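Local structure of benzoylformate decarboxylase (Mycobacterium smegmatis, 4Q9D) at residues Asp301-Arg304 / Ser305-Pro309; Glu287-Pro290 / Glu291-Leu295; Ala187-Leu190 / Ala191-Glu195. The protein is a four-chain enzyme of the thiamine pyrophosphate family, built from three domains around parallel sheets, with a magnesium ion bound in the model. All coordinates share one frame; numbering follows the deposited sequence.

Overall arrangement
All three contacts are local ones in or beside the parallel sheet that includes strands 294-299 and 312-315. Along the chain, interaction 3 comes first, then interaction 2, then interaction 1. Interaction 2 leads into strand 294-299, and interaction 1 covers the short helix 302-307 that follows, with its cap and exit. Their centres are about 17 Å apart, and they meet where P309 CB lies 3.5 Å from Y288 CD2. Interaction 3 sits on helix 187-199, its centre about 19 Å from that of interaction 1 and 21 Å from that of interaction 2; it touches neither. Interactions 1 and 3 both meet the second subunit. The magnesium ion is held elsewhere, by D434, N461 and E463.

Interaction 1: residues Asp301-Arg304 / Ser305-Pro309; sequences DPHR and SAVAP
D301 meets S305 through the backbone, where D301 O takes a weak bond from S305 N. D301 is the N-cap of helix 302-307. D301 OD1 accepts from H303 N at 2.9 Å, and the N-H comes from above the carboxylate plane. P302 O accepts from A306 N at 2.9 Å. S305 OG also lies 3.1 Å from P302 O, because chi1 of 43° turns the hydroxyl back over the first turn. Q151 of the second subunit bonds to both S305 OG and P302 O. H303 O accepts from V307 N at 3.0 Å. The H303 ring leans along the helix, with NE2 3.3 Å from V307 CG1 at an oblique approach. R304 has a chain bent at chi2. This puts its guanidinium beside H303, whose CE1 lies over one face, and R304 NH1 is 3.9 Å from V307 CG2. R304 NH2 makes a salt bridge with D110 of the third subunit. The helix is the crossover of the beta-alpha-beta unit 294-299, 302-307 and 312-315. The capping carboxylate probably suits the positive helix start, while V307 gives H303 and R304 an apolar surface beside the R304-D110 salt bridge to the third subunit.

Interaction 2: residues Glu287-Pro290 / Glu291-Leu295; sequences EYLP and EGTDL
P290 O accepts from T293 N at 3.0 Å, with an N-H...O angle of 146°. This bond closes a type II beta turn from P290 to T293. E291 and G292 are the two central residues. G292 has phi of 94°, a usual setting for glycine at the third position of this turn. The side chain of E291 runs extended from the turn and is exposed. T293 folds back against P290. Its chi1 of -58° sets T293 OG1 beside the backbone N and 3.7 Å from P290 CG. The hydroxyl is hydrogen-bonded to Y267 O and more weakly to V264 O, which ties the turn to the end of helix 257-264 and the loop after it. The turn leads straight into strand 294-299, which runs parallel between strands 269-273 and 312-315 in the Rossmann-like central domain. D294 and L295 already make backbone bonds to residues on those two sides. L289 reaches across toward the start of this strand. L289 CD1 rests 3.2 Å from T293 O and 3.8 Å from L295 CB. The other methyl, L289 CD2, is 4.0 Å from T293 CG2, and the L289 and T293 side chains cross at about a right angle. L289 also touches V310, while L295 packs on F278 and V272. D294 points away from residues 287-290 and makes a salt bridge with R196.

Interaction 3: residues Ala187-Leu190 / Ala191-Glu195; sequences AERL and AQFAE
A191 N bonds to A187 O at 2.9 Å, and A191 CB lies 3.4 Å from A187 O. Q192 N gives the next bond of the helix, to E188 O at 3.1 Å. The Q192 side chain runs back along the helix beside that of E188, both pointing the same way. Q192 NE2 lies 4.0 Å from E188 CG. On the R189 side, one water links Q192 to R189. It donates to Q192 OE1 at 2.8 Å and accepts from R189 NH1 at 3.0 Å. The water sits at the guanidinium edge, in its plane, while the amide is turned 82° from that plane. F193 N bonds to R189 O. The F193 ring comes up to one face of the guanidinium, with CE1 4.0 Å from R189 CZ. The two planes are 61° apart, so this is contact at a slant and not a flat stack. R189 CG is anti to the backbone N (chi1 -176°), and the chain runs extended to NE, which carries the guanidinium past the ring. The same guanidinium is held by two more bonds, NE to S313 O and NH2 to S178 OG of the second subunit. A194 N continues the series to L190 O at 3.0 Å. L190 and A194 pack on helix 318-328, and L190 and F193 on L314. This is a regular alpha-helix, lying against strand 312-315, outermost in the chain's own sheet, of a Rossmann-like alpha/beta domain.

Interaction 1: residues Asp301-Arg304 / Ser305-Pro309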
ATOM      1  N   ASP B 301      22.305  -8.187   3.592  1.00 22.23           N
ATOM      2  CA  ASP B 301      21.030  -7.630   3.139  1.00 22.54           C
ATOM      3  C   ASP B 301      20.769  -7.847   1.650  1.00 21.54           C
ATOM      4  O   ASP B 301      21.272  -7.111   0.813  1.00 23.22           O
ATOM      5  CB  ASP B 301      20.952  -6.141   3.499  1.00 19.86           C
ATOM      6  CG  ASP B 301      19.602  -5.504   3.125  1.00 28.14           C
ATOM      7  OD1 ASP B 301      18.726  -6.196   2.544  1.00 21.84           O
ATOM      8  OD2 ASP B 301      19.425  -4.291   3.405  1.00 33.32           O
ATOM      9  N   PRO B 302      19.924  -8.839   1.322  1.00 18.09           N
ATOM     10  CA  PRO B 302      19.639  -9.180  -0.075  1.00 17.72           C
ATOM     11  C   PRO B 302      19.170  -7.984  -0.906  1.00 19.16           C
ATOM     12  O   PRO B 302      19.303  -8.013  -2.130  1.00 22.78           O
ATOM     13  CB  PRO B 302      18.522 -10.247   0.027  1.00 21.84           C
ATOM     14  CG  PRO B 302      18.542 -10.696   1.471  1.00 22.68           C
ATOM     15  CD  PRO B 302      19.049  -9.558   2.273  1.00 22.85           C
ATOM     16  N   HIS B 303      18.606  -6.965  -0.256  1.00 23.57           N
ATOM     17  CA  HIS B 303      18.188  -5.792  -0.978  1.00 28.50           C
ATOM     18  C   HIS B 303      19.419  -5.061  -1.546  1.00 25.66           C
ATOM     19  O   HIS B 303      19.401  -4.560  -2.686  1.00 24.84           O
ATOM     20  CB  HIS B 303      17.369  -4.824  -0.093  1.00 21.99           C
ATOM     21  CG  HIS B 303      17.135  -3.505  -0.760  1.00 25.90           C
ATOM     22  ND1 HIS B 303      17.841  -2.356  -0.430  1.00 32.47           N
ATOM     23  CD2 HIS B 303      16.328  -3.152  -1.792  1.00 21.24           C
ATOM     24  CE1 HIS B 303      17.453  -1.366  -1.203  1.00 21.54           C
ATOM     25  NE2 HIS B 303      16.526  -1.820  -2.038  1.00 29.11           N
ATOM     26  N   ARG B 304      20.472  -4.982  -0.739  1.00 22.16           N
ATOM     27  CA  ARG B 304      21.718  -4.315  -1.152  1.00 23.85           C
ATOM     28  C   ARG B 304      22.448  -5.034  -2.293  1.00 28.19           C
ATOM     29  O   ARG B 304      23.028  -4.382  -3.168  1.00 23.99           O
ATOM     30  CB  ARG B 304      22.666  -4.098   0.034  1.00 20.81           C
ATOM     31  CG  ARG B 304      22.258  -2.915   0.893  1.00 35.01           C
ATOM     32  CD  ARG B 304      22.010  -1.740  -0.088  1.00 47.67           C
ATOM     33  NE  ARG B 304      21.179  -0.668   0.438  1.00 55.45           N
ATOM     34  CZ  ARG B 304      20.977   0.495  -0.185  1.00 48.77           C
ATOM     35  NH1 ARG B 304      21.573   0.776  -1.354  1.00 46.88           N
ATOM     36  NH2 ARG B 304      20.202   1.395   0.391  1.00 44.89           N
ATOM     37  N   SER B 305      22.419  -6.363  -2.306  1.00 18.53           N
ATOM     38  CA  SER B 305      22.997  -7.087  -3.445  1.00 21.29           C
ATOM     39  C   SER B 305      22.066  -6.982  -4.647  1.00 29.33           C
ATOM     40  O   SER B 305      22.519  -6.957  -5.788  1.00 23.87           O
ATOM     41  CB  SER B 305      23.253  -8.565  -3.094  1.00 21.65           C
ATOM     42  OG  SER B 305      22.151  -9.095  -2.372  1.00 21.62           O
ATOM     43  N   ALA B 306      20.753  -6.908  -4.397  1.00 22.14           N
ATOM     44  CA  ALA B 306      19.788  -6.852  -5.503  1.00 20.85           C
ATOM     45  C   ALA B 306      19.846  -5.565  -6.309  1.00 24.69           C
ATOM     46  O   ALA B 306      19.619  -5.591  -7.521  1.00 22.87           O
ATOM     47  CB  ALA B 306      18.363  -7.059  -4.998  1.00 20.13           C
ATOM     48  N   VAL B 307      20.093  -4.435  -5.633  1.00 22.45           N
ATOM     49  CA  VAL B 307      20.096  -3.137  -6.324  1.00 23.78           C
ATOM     50  C   VAL B 307      21.463  -2.751  -6.920  1.00 20.62           C
ATOM     51  O   VAL B 307      21.544  -1.768  -7.628  1.00 23.78           O
ATOM     52  CB  VAL B 307      19.591  -1.963  -5.427  1.00 18.72           C
ATOM     53  CG1 VAL B 307      18.133  -2.223  -4.932  1.00 24.70           C
ATOM     54  CG2 VAL B 307      20.549  -1.716  -4.228  1.00 15.77           C
ATOM     55  N   ALA B 308      22.519  -3.507  -6.602  1.00 21.66           N
ATOM     56  CA  ALA B 308      23.870  -3.181  -7.047  1.00 19.63           C
ATOM     57  C   ALA B 308      23.892  -3.150  -8.571  1.00 20.11           C
ATOM     58  O   ALA B 308      23.374  -4.055  -9.200  1.00 19.69           O
ATOM     59  CB  ALA B 308      24.870  -4.217  -6.516  1.00 18.51           C
ATOM     60  N   PRO B 309      24.468  -2.085  -9.174  1.00 24.27           N
ATOM     61  CA  PRO B 309      24.463  -1.974 -10.640  1.00 17.40           C
ATOM     62  C   PRO B 309      25.429  -2.950 -11.314  1.00 23.93           C
ATOM     63  O   PRO B 309      25.287  -3.248 -12.505  1.00 19.29           O
ATOM     64  CB  PRO B 309      24.931  -0.522 -10.889  1.00 20.25           C
ATOM     65  CG  PRO B 309      25.742  -0.169  -9.692  1.00 18.49           C
ATOM     66  CD  PRO B 309      25.099  -0.923  -8.526  1.00 19.75           C
TER

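Interaction 2: residues Glu287-Pro290 / Glu291-Leu295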
ATOM      1  N   GLU B 287      31.222   5.628 -15.174  1.00 29.10           N
ATOM      2  CA  GLU B 287      30.909   4.214 -15.253  1.00 35.85           C
ATOM      3  C   GLU B 287      30.868   3.727 -13.815  1.00 29.94           C
ATOM      4  O   GLU B 287      31.757   4.062 -13.040  1.00 29.48           O
ATOM      5  CB  GLU B 287      32.019   3.462 -16.003  1.00 40.68           C
ATOM      6  CG  GLU B 287      32.265   3.962 -17.430  1.00 40.71           C
ATOM      7  CD  GLU B 287      31.005   3.931 -18.257  1.00 51.20           C
ATOM      8  OE1 GLU B 287      30.314   2.885 -18.247  1.00 54.28           O
ATOM      9  OE2 GLU B 287      30.687   4.965 -18.891  1.00 61.42           O
ATOM     10  N   TYR B 288      29.855   2.939 -13.464  1.00 25.17           N
ATOM     11  CA  TYR B 288      29.807   2.315 -12.147  1.00 26.79           C
ATOM     12  C   TYR B 288      31.126   1.622 -11.851  1.00 30.85           C
ATOM     13  O   TYR B 288      31.694   1.783 -10.762  1.00 34.55           O
ATOM     14  CB  TYR B 288      28.634   1.328 -12.064  1.00 24.64           C
ATOM     15  CG  TYR B 288      27.302   2.032 -12.061  1.00 21.92           C
ATOM     16  CD1 TYR B 288      26.990   2.934 -11.042  1.00 22.20           C
ATOM     17  CD2 TYR B 288      26.358   1.816 -13.066  1.00 22.00           C
ATOM     18  CE1 TYR B 288      25.780   3.612 -11.017  1.00 24.65           C
ATOM     19  CE2 TYR B 288      25.115   2.501 -13.043  1.00 19.89           C
ATOM     20  CZ  TYR B 288      24.843   3.382 -12.009  1.00 26.09           C
ATOM     21  OH  TYR B 288      23.662   4.098 -11.969  1.00 32.19           O
ATOM     22  N   LEU B 289      31.613   0.859 -12.830  1.00 28.41           N
ATOM     23  CA  LEU B 289      32.887   0.151 -12.715  1.00 34.61           C
ATOM     24  C   LEU B 289      33.622   0.317 -14.009  1.00 32.72           C
ATOM     25  O   LEU B 289      33.100  -0.044 -15.059  1.00 31.28           O
ATOM     26  CB  LEU B 289      32.670  -1.345 -12.584  1.00 33.29           C
ATOM     27  CG  LEU B 289      32.785  -2.131 -11.299  1.00 32.50           C
ATOM     28  CD1 LEU B 289      32.854  -3.631 -11.656  1.00 28.59           C
ATOM     29  CD2 LEU B 289      33.931  -1.684 -10.451  1.00 31.28           C
ATOM     30  N   PRO B 290      34.854   0.799 -13.942  1.00 29.47           N
ATOM     31  CA  PRO B 290      35.658   0.898 -15.172  1.00 34.01           C
ATOM     32  C   PRO B 290      36.085  -0.481 -15.703  1.00 32.84           C
ATOM     33  O   PRO B 290      36.401  -1.388 -14.914  1.00 30.42           O
ATOM     34  CB  PRO B 290      36.888   1.687 -14.718  1.00 32.04           C
ATOM     35  CG  PRO B 290      37.005   1.365 -13.225  1.00 30.85           C
ATOM     36  CD  PRO B 290      35.598   1.173 -12.728  1.00 33.92           C
ATOM     37  N   GLU B 291      36.079  -0.631 -17.026  1.00 35.04           N
ATOM     38  CA  GLU B 291      36.581  -1.832 -17.690  1.00 42.09           C
ATOM     39  C   GLU B 291      37.960  -2.237 -17.164  1.00 31.81           C
ATOM     40  O   GLU B 291      38.816  -1.396 -16.913  1.00 32.55           O
ATOM     41  CB  GLU B 291      36.634  -1.617 -19.198  1.00 50.45           C
ATOM     42  CG  GLU B 291      36.942  -2.883 -19.986  1.00 66.08           C
ATOM     43  CD  GLU B 291      37.095  -2.610 -21.468  1.00 87.60           C
ATOM     44  OE1 GLU B 291      38.060  -1.909 -21.849  1.00 89.08           O
ATOM     45  OE2 GLU B 291      36.247  -3.089 -22.252  1.00 92.17           O
ATOM     46  N   GLY B 292      38.151  -3.528 -16.932  1.00 34.97           N
ATOM     47  CA  GLY B 292      39.385  -3.968 -16.304  1.00 28.71           C
ATOM     48  C   GLY B 292      39.298  -4.120 -14.789  1.00 40.39           C
ATOM     49  O   GLY B 292      40.209  -4.673 -14.157  1.00 37.64           O
ATOM     50  N   THR B 293      38.214  -3.632 -14.185  1.00 33.04           N
ATOM     51  CA  THR B 293      38.052  -3.809 -12.741  1.00 29.53           C
ATOM     52  C   THR B 293      36.841  -4.680 -12.462  1.00 33.00           C
ATOM     53  O   THR B 293      35.729  -4.322 -12.844  1.00 31.53           O
ATOM     54  CB  THR B 293      37.872  -2.462 -12.019  1.00 31.30           C
ATOM     55  OG1 THR B 293      38.998  -1.622 -12.287  1.00 27.65           O
ATOM     56  CG2 THR B 293      37.758  -2.684 -10.514  1.00 32.04           C
ATOM     57  N   ASP B 294      37.043  -5.824 -11.817  1.00 31.65           N
ATOM     58  CA  ASP B 294      35.909  -6.664 -11.407  1.00 31.09           C
ATOM     59  C   ASP B 294      35.482  -6.334  -9.977  1.00 29.33           C
ATOM     60  O   ASP B 294      36.260  -5.740  -9.213  1.00 27.69           O
ATOM     61  CB  ASP B 294      36.257  -8.151 -11.490  1.00 31.16           C
ATOM     62  CG  ASP B 294      36.435  -8.643 -12.930  1.00 37.83           C
ATOM     63  OD1 ASP B 294      35.829  -8.076 -13.865  1.00 35.14           O
ATOM     64  OD2 ASP B 294      37.179  -9.623 -13.113  1.00 45.95           O
ATOM     65  N   LEU B 295      34.259  -6.724  -9.612  1.00 24.89           N
ATOM     66  CA  LEU B 295      33.746  -6.485  -8.246  1.00 24.70           C
ATOM     67  C   LEU B 295      33.020  -7.694  -7.626  1.00 23.70           C
ATOM     68  O   LEU B 295      32.256  -8.386  -8.295  1.00 23.91           O
ATOM     69  CB  LEU B 295      32.858  -5.236  -8.210  1.00 21.47           C
ATOM     70  CG  LEU B 295      32.337  -4.711  -6.852  1.00 24.92           C
ATOM     71  CD1 LEU B 295      32.084  -3.210  -6.941  1.00 19.58           C
ATOM     72  CD2 LEU B 295      31.036  -5.419  -6.436  1.00 19.41           C
TER

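Interaction 3: residues Ala187-Leu190 / Ala191-Glu195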
ATOM      1  N   ALA B 187      28.840 -22.003   1.178  1.00 21.41           N
ATOM      2  CA  ALA B 187      30.278 -22.296   1.271  1.00 26.65           C
ATOM      3  C   ALA B 187      30.908 -22.476  -0.108  1.00 27.70           C
ATOM      4  O   ALA B 187      32.044 -22.076  -0.367  1.00 28.36           O
ATOM      5  CB  ALA B 187      30.536 -23.554   2.177  1.00 25.39           C
ATOM      6  N   GLU B 188      30.152 -23.062  -1.018  1.00 26.78           N
ATOM      7  CA  GLU B 188      30.668 -23.271  -2.357  1.00 25.29           C
ATOM      8  C   GLU B 188      30.805 -21.957  -3.126  1.00 30.69           C
ATOM      9  O   GLU B 188      31.731 -21.785  -3.934  1.00 28.84           O
ATOM     10  CB  GLU B 188      29.763 -24.257  -3.091  1.00 30.66           C
ATOM     11  CG  GLU B 188      29.731 -24.105  -4.587  1.00 45.11           C
ATOM     12  CD  GLU B 188      28.711 -25.046  -5.229  1.00 72.10           C
ATOM     13  OE1 GLU B 188      28.018 -24.608  -6.181  1.00 61.47           O
ATOM     14  OE2 GLU B 188      28.603 -26.214  -4.769  1.00 71.27           O
ATOM     15  N   ARG B 189      29.908 -21.009  -2.868  1.00 27.07           N
ATOM     16  CA  ARG B 189      30.004 -19.720  -3.538  1.00 24.66           C
ATOM     17  C   ARG B 189      31.114 -18.899  -2.874  1.00 24.19           C
ATOM     18  O   ARG B 189      31.847 -18.191  -3.550  1.00 24.91           O
ATOM     19  CB  ARG B 189      28.658 -18.969  -3.530  1.00 31.24           C
ATOM     20  CG  ARG B 189      28.618 -17.614  -4.298  1.00 22.27           C
ATOM     21  CD  ARG B 189      27.155 -17.151  -4.566  1.00 24.67           C
ATOM     22  NE  ARG B 189      27.099 -15.921  -5.361  1.00 23.39           N
ATOM     23  CZ  ARG B 189      27.321 -15.860  -6.666  1.00 26.41           C
ATOM     24  NH1 ARG B 189      27.612 -16.966  -7.356  1.00 26.70           N
ATOM     25  NH2 ARG B 189      27.270 -14.687  -7.289  1.00 23.81           N
ATOM     26  N   LEU B 190      31.220 -18.977  -1.550  1.00 21.54           N
ATOM     27  CA  LEU B 190      32.252 -18.238  -0.849  1.00 24.74           C
ATOM     28  C   LEU B 190      33.636 -18.733  -1.308  1.00 29.92           C
ATOM     29  O   LEU B 190      34.529 -17.926  -1.520  1.00 28.21           O
ATOM     30  CB  LEU B 190      32.117 -18.385   0.657  1.00 22.03           C
ATOM     31  CG  LEU B 190      33.076 -17.506   1.481  1.00 28.37           C
ATOM     32  CD1 LEU B 190      32.685 -16.028   1.378  1.00 24.69           C
ATOM     33  CD2 LEU B 190      33.056 -17.936   2.943  1.00 27.91           C
ATOM     34  N   ALA B 191      33.788 -20.053  -1.485  1.00 25.36           N
ATOM     35  CA  ALA B 191      35.041 -20.629  -1.997  1.00 26.88           C
ATOM     36  C   ALA B 191      35.313 -20.129  -3.415  1.00 28.36           C
ATOM     37  O   ALA B 191      36.452 -19.841  -3.763  1.00 30.82           O
ATOM     38  CB  ALA B 191      35.034 -22.186  -1.946  1.00 26.28           C
ATOM     39  N   GLN B 192      34.272 -20.001  -4.234  1.00 29.37           N
ATOM     40  CA  GLN B 192      34.473 -19.423  -5.557  1.00 24.22           C
ATOM     41  C   GLN B 192      35.015 -18.001  -5.453  1.00 29.92           C
ATOM     42  O   GLN B 192      35.879 -17.625  -6.238  1.00 29.09           O
ATOM     43  CB  GLN B 192      33.183 -19.420  -6.390  1.00 32.88           C
ATOM     44  CG  GLN B 192      32.810 -20.772  -6.991  1.00 44.78           C
ATOM     45  CD  GLN B 192      31.345 -20.867  -7.463  1.00 51.63           C
ATOM     46  OE1 GLN B 192      30.587 -19.881  -7.454  1.00 39.79           O
ATOM     47  NE2 GLN B 192      30.940 -22.076  -7.858  1.00 48.81           N
ATOM     48  N   PHE B 193      34.470 -17.206  -4.523  1.00 25.59           N
ATOM     49  CA  PHE B 193      34.912 -15.820  -4.344  1.00 32.17           C
ATOM     50  C   PHE B 193      36.390 -15.778  -3.916  1.00 29.22           C
ATOM     51  O   PHE B 193      37.168 -14.933  -4.373  1.00 29.89           O
ATOM     52  CB  PHE B 193      34.038 -15.064  -3.316  1.00 22.04           C
ATOM     53  CG  PHE B 193      32.714 -14.509  -3.880  1.00 28.96           C
ATOM     54  CD1 PHE B 193      32.117 -15.061  -5.010  1.00 20.07           C
ATOM     55  CD2 PHE B 193      32.080 -13.423  -3.259  1.00 21.35           C
ATOM     56  CE1 PHE B 193      30.899 -14.553  -5.520  1.00 26.34           C
ATOM     57  CE2 PHE B 193      30.850 -12.894  -3.755  1.00 24.61           C
ATOM     58  CZ  PHE B 193      30.255 -13.461  -4.882  1.00 24.86           C
ATOM     59  N   ALA B 194      36.755 -16.667  -2.999  1.00 25.97           N
ATOM     60  CA  ALA B 194      38.129 -16.745  -2.509  1.00 28.97           C
ATOM     61  C   ALA B 194      39.091 -17.052  -3.648  1.00 29.48           C
ATOM     62  O   ALA B 194      40.180 -16.497  -3.707  1.00 31.95           O
ATOM     63  CB  ALA B 194      38.258 -17.806  -1.420  1.00 28.28           C
ATOM     64  N   GLU B 195      38.689 -17.940  -4.548  1.00 26.68           N
ATOM     65  CA  GLU B 195      39.523 -18.261  -5.690  1.00 33.73           C
ATOM     66  C   GLU B 195      39.716 -17.023  -6.558  1.00 43.15           C
ATOM     67  O   GLU B 195      40.800 -16.795  -7.077  1.00 30.28           O
ATOM     68  CB  GLU B 195      38.922 -19.397  -6.527  1.00 32.69           C
ATOM     69  CG  GLU B 195      39.196 -20.802  -6.003  1.00 55.95           C
ATOM     70  CD  GLU B 195      40.698 -21.100  -5.842  1.00 78.37           C
ATOM     71  OE1 GLU B 195      41.528 -20.564  -6.625  1.00 73.89           O
ATOM     72  OE2 GLU B 195      41.050 -21.865  -4.912  1.00 75.07           O
TER
HETATM   73  O   HOH W   1      27.851 -19.933  -6.982  1.00 34.57           O